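Local atomic coordinates of nucleoporin NUP159 (Saccharomyces cerevisiae, PDB entry 1XIP), a protein that forms part of the nuclear pore complex and, through its N-terminal beta-propeller domain, tethers the helicase Dbp5 to the pore for mRNA export. Residues L35-L40 against I235-D240; V129-N134 against F276-K281. One frame throughout, in Å; residues are numbered along the deposited sequence.

Contact 1. Residues L35-L40 against I235-D240; sequences LPFASL and ISETDD
One face of the Phe37 ring is covered by the backbone of Glu237. The CA of Glu237 sits 4.1 Å from the centroid of the Phe37 ring and only 8° off its normal, a CH-pi contact. At the ring edge, in plane, lies the methyl CG2 of Ile235, 3.8 Å from CE1 of Phe37. The carbonyl O of Ile235 comes in obliquely, 3.3 Å from CZ of Phe37. The Glu237 side chain bends at chi2 and runs across the ring at about a right angle. This brings its CG within 3.7 Å of CD2 of Phe37 and OE2 within 3.4 Å of CE2 of Phe37. The carboxylate plane stands 73° from the ring plane. The CG of Phe37 lies anti to its own N (chi1 -163°), which carries the ring out to the 235-240 loop. Phe37 is also the centre of an inverse gamma turn.

Both segments are loops of the beta propeller. The first joins strands 18-26 and 43-46, the second strands 226-232 and 246-254. Phe276 meets the same phenyl ring edge-to-face. Replacing Phe37 by an alanine would probably leave CG2 of Ile235 and the CA of Glu237 without their aromatic partner and open a gap between the loops. No hydrogen bond or salt bridge crosses here. The two loops are joined by van der Waals and CH-pi contact at the surface. The contact is still partly polar: OE2 of Glu237 and O of Ile235 lie near CE2 and CZ of the ring, an arrangement that may be weakly favourable electrostatically.

Contact 2. Residues V129-N134 against F276-K281; sequences VFQLKN and FPYMYK
Phe130 and Phe276 make the close part of this contact, an offset stack with centroids 5.0 Å apart and planes at 30°. The far end of the Phe276 ring does the touching. Its CZ lies 3.9 Å from CG of Phe130, and its CE1 sits over the centre of one Phe130 face. A chi1 of -173° sets CG of Phe276 opposite the backbone N and lets the ring reach Phe130. Pro277 packs its CD against a face of Phe276.

Next to the stack, Gln131 reaches across to Tyr278 with an extended chain. Its OE1 approaches the Tyr278 ring at the edge, 3.8 Å from CD1 of Tyr278. The amide and ring planes are 67° apart. The NE2 of Gln131 is hydrogen-bonded to the carbonyl O of Phe168.

The contact is loosest at the partly exposed Lys133. Its CE comes no nearer than 4.4 Å to OH of Tyr278.

Phe130 and Gln131 form a classic beta bulge opposite Leu142, and the chain turns a corner at Phe130. The backbones stay well apart: the CA atoms of Phe130 and Phe276 are 8.5 Å from each other. Strand 129-134 is met by the loop that leads into strand 279-284 of another sheet. No hydrogen bond crosses between the two segments, so the fit rests on the stacked rings and on the Gln131 amide at the Tyr278 edge. The bond to Phe168 is likely to fix that amide in place.

Overall arrangement
Both contacts join separate parts of one beta propeller. Contact 1 pairs two connecting loops, and its centre lies about 16 Å from the centre of the chain. The centre of contact 2 lies about 6 Å from the centre of the chain. It pairs strand 129-134 with the loop leading into strand 279-284, though most of its touching residues are still partly exposed. Neither has a hydrogen bond between its own segments. The polar links run between the contacts instead: OG of Ser39 is 2.7 Å from O of Phe130, and O of Leu40 is 2.5 Å from OH of Tyr280, both probable hydrogen bonds. Residues 35-40 thus touch both segments of contact 2, while residues 235-240 belong to contact 1 alone.

Contact 1. Residues L35-L40 against I235-D240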
loop_
_atom_site.group_PDB
_atom_site.type_symbol
_atom_site.label_atom_id
_atom_site.label_comp_id
_atom_site.label_asym_id
_atom_site.label_seq_id
_atom_site.Cartn_x
_atom_site.Cartn_y
_atom_site.Cartn_z
ATOM N N LEU A 35 12.562 1.160 10.830
ATOM C CA LEU A 35 11.734 1.814 9.814
ATOM C C LEU A 35 10.885 2.884 10.478
ATOM O O LEU A 35 10.538 2.727 11.637
ATOM C CB LEU A 35 10.781 0.798 9.209
ATOM C CG LEU A 35 11.204 -0.328 8.278
ATOM C CD1 LEU A 35 11.350 0.191 6.882
ATOM C CD2 LEU A 35 12.452 -1.097 8.725
ATOM N N PRO A 36 10.521 3.952 9.761
ATOM C CA PRO A 36 9.645 4.981 10.335
ATOM C C PRO A 36 8.284 4.383 10.665
ATOM O O PRO A 36 7.699 3.728 9.802
ATOM C CB PRO A 36 9.518 6.009 9.207
ATOM C CG PRO A 36 10.684 5.767 8.349
ATOM C CD PRO A 36 10.914 4.281 8.378
ATOM N N PHE A 37 7.806 4.578 11.895
ATOM C CA PHE A 37 6.554 3.988 12.343
ATOM C C PHE A 37 5.363 4.677 11.694
ATOM O O PHE A 37 4.693 5.511 12.296
ATOM C CB PHE A 37 6.448 4.020 13.877
ATOM C CG PHE A 37 5.403 3.085 14.430
ATOM C CD1 PHE A 37 5.525 1.704 14.275
ATOM C CD2 PHE A 37 4.293 3.581 15.091
ATOM C CE1 PHE A 37 4.545 0.839 14.773
ATOM C CE2 PHE A 37 3.309 2.718 15.588
ATOM C CZ PHE A 37 3.438 1.350 15.420
ATOM N N ALA A 38 5.111 4.305 10.443
ATOM C CA ALA A 38 4.038 4.863 9.626
ATOM C C ALA A 38 3.825 3.888 8.510
ATOM O O ALA A 38 4.643 2.981 8.291
ATOM C CB ALA A 38 4.439 6.205 9.060
ATOM N N SER A 39 2.737 4.032 7.796
ATOM C CA SER A 39 2.575 3.197 6.640
ATOM C C SER A 39 3.472 3.804 5.573
ATOM O O SER A 39 3.556 5.022 5.443
ATOM C CB SER A 39 1.134 3.155 6.222
ATOM O OG SER A 39 0.700 4.434 5.871
ATOM N N LEU A 40 4.216 2.966 4.867
ATOM C CA LEU A 40 5.240 3.482 3.977
ATOM C C LEU A 40 4.848 3.205 2.556
ATOM O O LEU A 40 4.373 2.115 2.254
ATOM C CB LEU A 40 6.595 2.851 4.271
ATOM C CG LEU A 40 7.153 2.726 5.686
ATOM C CD1 LEU A 40 8.421 1.861 5.632
ATOM C CD2 LEU A 40 7.495 4.058 6.206
ATOM N N ILE A 235 0.632 -2.638 17.883
ATOM C CA ILE A 235 2.084 -2.686 18.047
ATOM C C ILE A 235 2.738 -1.348 18.476
ATOM O O ILE A 235 2.295 -0.271 18.075
ATOM C CB ILE A 235 2.771 -3.380 16.820
ATOM C CG1 ILE A 235 4.155 -3.929 17.207
ATOM C CG2 ILE A 235 2.799 -2.468 15.577
ATOM C CD1 ILE A 235 4.133 -4.880 18.416
ATOM N N SER A 236 3.763 -1.435 19.323
ATOM C CA SER A 236 4.422 -0.247 19.884
ATOM C C SER A 236 5.611 0.262 19.041
ATOM O O SER A 236 6.379 -0.529 18.471
ATOM C CB SER A 236 4.874 -0.514 21.323
ATOM O OG SER A 236 5.939 -1.452 21.353
ATOM N N GLU A 237 5.754 1.589 19.005
ATOM C CA GLU A 237 6.834 2.293 18.294
ATOM C C GLU A 237 8.229 1.660 18.490
ATOM O O GLU A 237 8.984 1.480 17.528
ATOM C CB GLU A 237 6.866 3.780 18.715
ATOM C CG GLU A 237 5.628 4.605 18.350
ATOM C CD GLU A 237 4.438 4.360 19.281
ATOM O OE1 GLU A 237 4.579 4.556 20.518
ATOM O OE2 GLU A 237 3.354 3.971 18.778
ATOM N N THR A 238 8.561 1.340 19.743
ATOM C CA THR A 238 9.839 0.719 20.074
ATOM C C THR A 238 9.621 -0.562 20.866
ATOM O O THR A 238 9.289 -0.521 22.061
ATOM C CB THR A 238 10.758 1.703 20.877
ATOM O OG1 THR A 238 11.115 2.822 20.058
ATOM C CG2 THR A 238 12.119 1.059 21.194
ATOM N N ASP A 239 9.789 -1.696 20.188
ATOM C CA ASP A 239 9.864 -3.004 20.852
ATOM C C ASP A 239 10.753 -3.959 20.062
ATOM O O ASP A 239 10.563 -4.139 18.861
ATOM C CB ASP A 239 8.469 -3.601 21.072
ATOM C CG ASP A 239 8.091 -3.682 22.553
ATOM O OD1 ASP A 239 8.842 -3.136 23.406
ATOM O OD2 ASP A 239 7.060 -4.268 22.958
ATOM N N ASP A 240 11.736 -4.550 20.740
ATOM C CA ASP A 240 12.740 -5.379 20.070
ATOM C C ASP A 240 12.119 -6.609 19.391
ATOM O O ASP A 240 12.353 -6.847 18.200
ATOM C CB ASP A 240 13.852 -5.796 21.050
ATOM C CG ASP A 240 15.240 -5.877 20.384
ATOM O OD1 ASP A 240 16.243 -6.004 21.130
ATOM O OD2 ASP A 240 15.429 -5.825 19.141
#

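Contact 2. Residues V129-N134 against F276-K281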
loop_
_atom_site.group_PDB
_atom_site.type_symbol
_atom_site.label_atom_id
_atom_site.label_comp_id
_atom_site.label_asym_id
_atom_site.label_seq_id
_atom_site.Cartn_x
_atom_site.Cartn_y
_atom_site.Cartn_z
ATOM N N VAL A 129 2.314 12.274 10.814
ATOM C CA VAL A 129 1.346 11.683 9.908
ATOM C C VAL A 129 1.594 10.185 9.759
ATOM O O VAL A 129 2.745 9.751 9.787
ATOM C CB VAL A 129 1.393 12.421 8.559
ATOM C CG1 VAL A 129 0.741 11.615 7.455
ATOM C CG2 VAL A 129 0.734 13.786 8.697
ATOM N N PHE A 130 0.517 9.404 9.633
ATOM C CA PHE A 130 0.593 7.941 9.493
ATOM C C PHE A 130 0.453 7.482 8.028
ATOM O O PHE A 130 1.057 6.485 7.612
ATOM C CB PHE A 130 -0.539 7.257 10.289
ATOM C CG PHE A 130 -0.358 7.268 11.781
ATOM C CD1 PHE A 130 0.924 7.310 12.364
ATOM C CD2 PHE A 130 -1.483 7.215 12.620
ATOM C CE1 PHE A 130 1.085 7.321 13.764
ATOM C CE2 PHE A 130 -1.344 7.215 14.021
ATOM C CZ PHE A 130 -0.052 7.273 14.598
ATOM N N GLN A 131 -0.397 8.182 7.276
ATOM C CA GLN A 131 -0.766 7.757 5.933
ATOM C C GLN A 131 -1.141 8.907 5.031
ATOM O O GLN A 131 -1.819 9.840 5.457
ATOM C CB GLN A 131 -1.923 6.756 5.972
ATOM C CG GLN A 131 -1.976 5.864 4.714
ATOM C CD GLN A 131 -3.201 5.002 4.663
ATOM O OE1 GLN A 131 -3.389 4.158 5.523
ATOM N NE2 GLN A 131 -4.047 5.215 3.665
ATOM N N LEU A 132 -0.703 8.817 3.779
ATOM C CA LEU A 132 -1.024 9.793 2.759
ATOM C C LEU A 132 -1.469 9.058 1.536
ATOM O O LEU A 132 -0.903 8.006 1.200
ATOM C CB LEU A 132 0.209 10.596 2.386
ATOM C CG LEU A 132 0.703 11.657 3.344
ATOM C CD1 LEU A 132 2.062 11.281 3.863
ATOM C CD2 LEU A 132 0.771 12.958 2.606
ATOM N N LYS A 133 -2.478 9.599 0.865
ATOM C CA LYS A 133 -2.874 9.130 -0.447
ATOM C C LYS A 133 -3.112 10.317 -1.348
ATOM O O LYS A 133 -3.765 11.307 -0.964
ATOM C CB LYS A 133 -4.147 8.301 -0.372
ATOM C CG LYS A 133 -3.981 6.810 -0.656
ATOM C CD LYS A 133 -3.680 6.481 -2.140
ATOM C CE LYS A 133 -2.898 5.127 -2.277
ATOM N NZ LYS A 133 -1.956 5.026 -3.476
ATOM N N ASN A 134 -2.579 10.219 -2.557
ATOM C CA ASN A 134 -2.853 11.208 -3.568
ATOM C C ASN A 134 -3.973 10.740 -4.483
ATOM O O ASN A 134 -3.956 9.599 -4.944
ATOM C CB ASN A 134 -1.598 11.496 -4.367
ATOM C CG ASN A 134 -1.878 12.338 -5.580
ATOM O OD1 ASN A 134 -1.469 11.993 -6.683
ATOM N ND2 ASN A 134 -2.598 13.448 -5.388
ATOM N N PHE A 276 4.366 -0.535 11.107
ATOM C CA PHE A 276 3.022 -0.017 11.156
ATOM C C PHE A 276 2.186 -0.774 10.124
ATOM O O PHE A 276 2.614 -0.938 8.987
ATOM C CB PHE A 276 3.036 1.475 10.844
ATOM C CG PHE A 276 1.716 2.148 11.029
ATOM C CD1 PHE A 276 1.332 2.617 12.279
ATOM C CD2 PHE A 276 0.848 2.307 9.958
ATOM C CE1 PHE A 276 0.088 3.245 12.456
ATOM C CE2 PHE A 276 -0.391 2.921 10.117
ATOM C CZ PHE A 276 -0.775 3.401 11.366
ATOM N N PRO A 277 1.020 -1.267 10.536
ATOM C CA PRO A 277 0.084 -1.984 9.651
ATOM C C PRO A 277 -0.380 -1.212 8.441
ATOM O O PRO A 277 -0.973 -0.151 8.590
ATOM C CB PRO A 277 -1.106 -2.238 10.559
ATOM C CG PRO A 277 -0.463 -2.417 11.880
ATOM C CD PRO A 277 0.548 -1.260 11.930
ATOM N N TYR A 278 -0.125 -1.751 7.254
ATOM C CA TYR A 278 -0.578 -1.138 6.016
ATOM C C TYR A 278 -0.686 -2.187 4.916
ATOM O O TYR A 278 0.163 -3.069 4.793
ATOM C CB TYR A 278 0.334 0.030 5.596
ATOM C CG TYR A 278 -0.059 0.632 4.264
ATOM C CD1 TYR A 278 -1.208 1.415 4.142
ATOM C CD2 TYR A 278 0.712 0.396 3.121
ATOM C CE1 TYR A 278 -1.590 1.935 2.914
ATOM C CE2 TYR A 278 0.347 0.900 1.891
ATOM C CZ TYR A 278 -0.809 1.665 1.784
ATOM O OH TYR A 278 -1.177 2.172 0.555
HETATM N N MSE A 279 -1.751 -2.092 4.138
HETATM C CA MSE A 279 -2.020 -3.035 3.068
HETATM C C MSE A 279 -1.690 -2.392 1.729
HETATM O O MSE A 279 -2.300 -1.390 1.373
HETATM C CB MSE A 279 -3.502 -3.451 3.106
HETATM C CG MSE A 279 -3.894 -4.520 2.094
HETATM SE SE MSE A 279 -3.126 -6.296 2.503
HETATM C CE MSE A 279 -3.862 -6.562 4.291
ATOM N N TYR A 280 -0.730 -2.974 1.004
ATOM C CA TYR A 280 -0.351 -2.520 -0.340
ATOM C C TYR A 280 -1.305 -3.075 -1.392
ATOM O O TYR A 280 -1.625 -4.257 -1.364
ATOM C CB TYR A 280 1.103 -2.910 -0.650
ATOM C CG TYR A 280 2.082 -2.237 0.279
ATOM C CD1 TYR A 280 2.611 -0.984 -0.025
ATOM C CD2 TYR A 280 2.435 -2.821 1.490
ATOM C CE1 TYR A 280 3.478 -0.355 0.829
ATOM C CE2 TYR A 280 3.288 -2.194 2.358
ATOM C CZ TYR A 280 3.808 -0.957 2.026
ATOM O OH TYR A 280 4.685 -0.324 2.890
ATOM N N LYS A 281 -1.786 -2.210 -2.283
ATOM C CA LYS A 281 -2.724 -2.608 -3.323
ATOM C C LYS A 281 -2.368 -2.042 -4.703
ATOM O O LYS A 281 -2.123 -0.854 -4.874
ATOM C CB LYS A 281 -4.165 -2.246 -2.956
ATOM C CG LYS A 281 -5.210 -2.776 -3.951
ATOM C CD LYS A 281 -6.528 -2.001 -3.895
ATOM C CE LYS A 281 -6.353 -0.501 -4.186
ATOM N NZ LYS A 281 -7.498 0.350 -3.692
#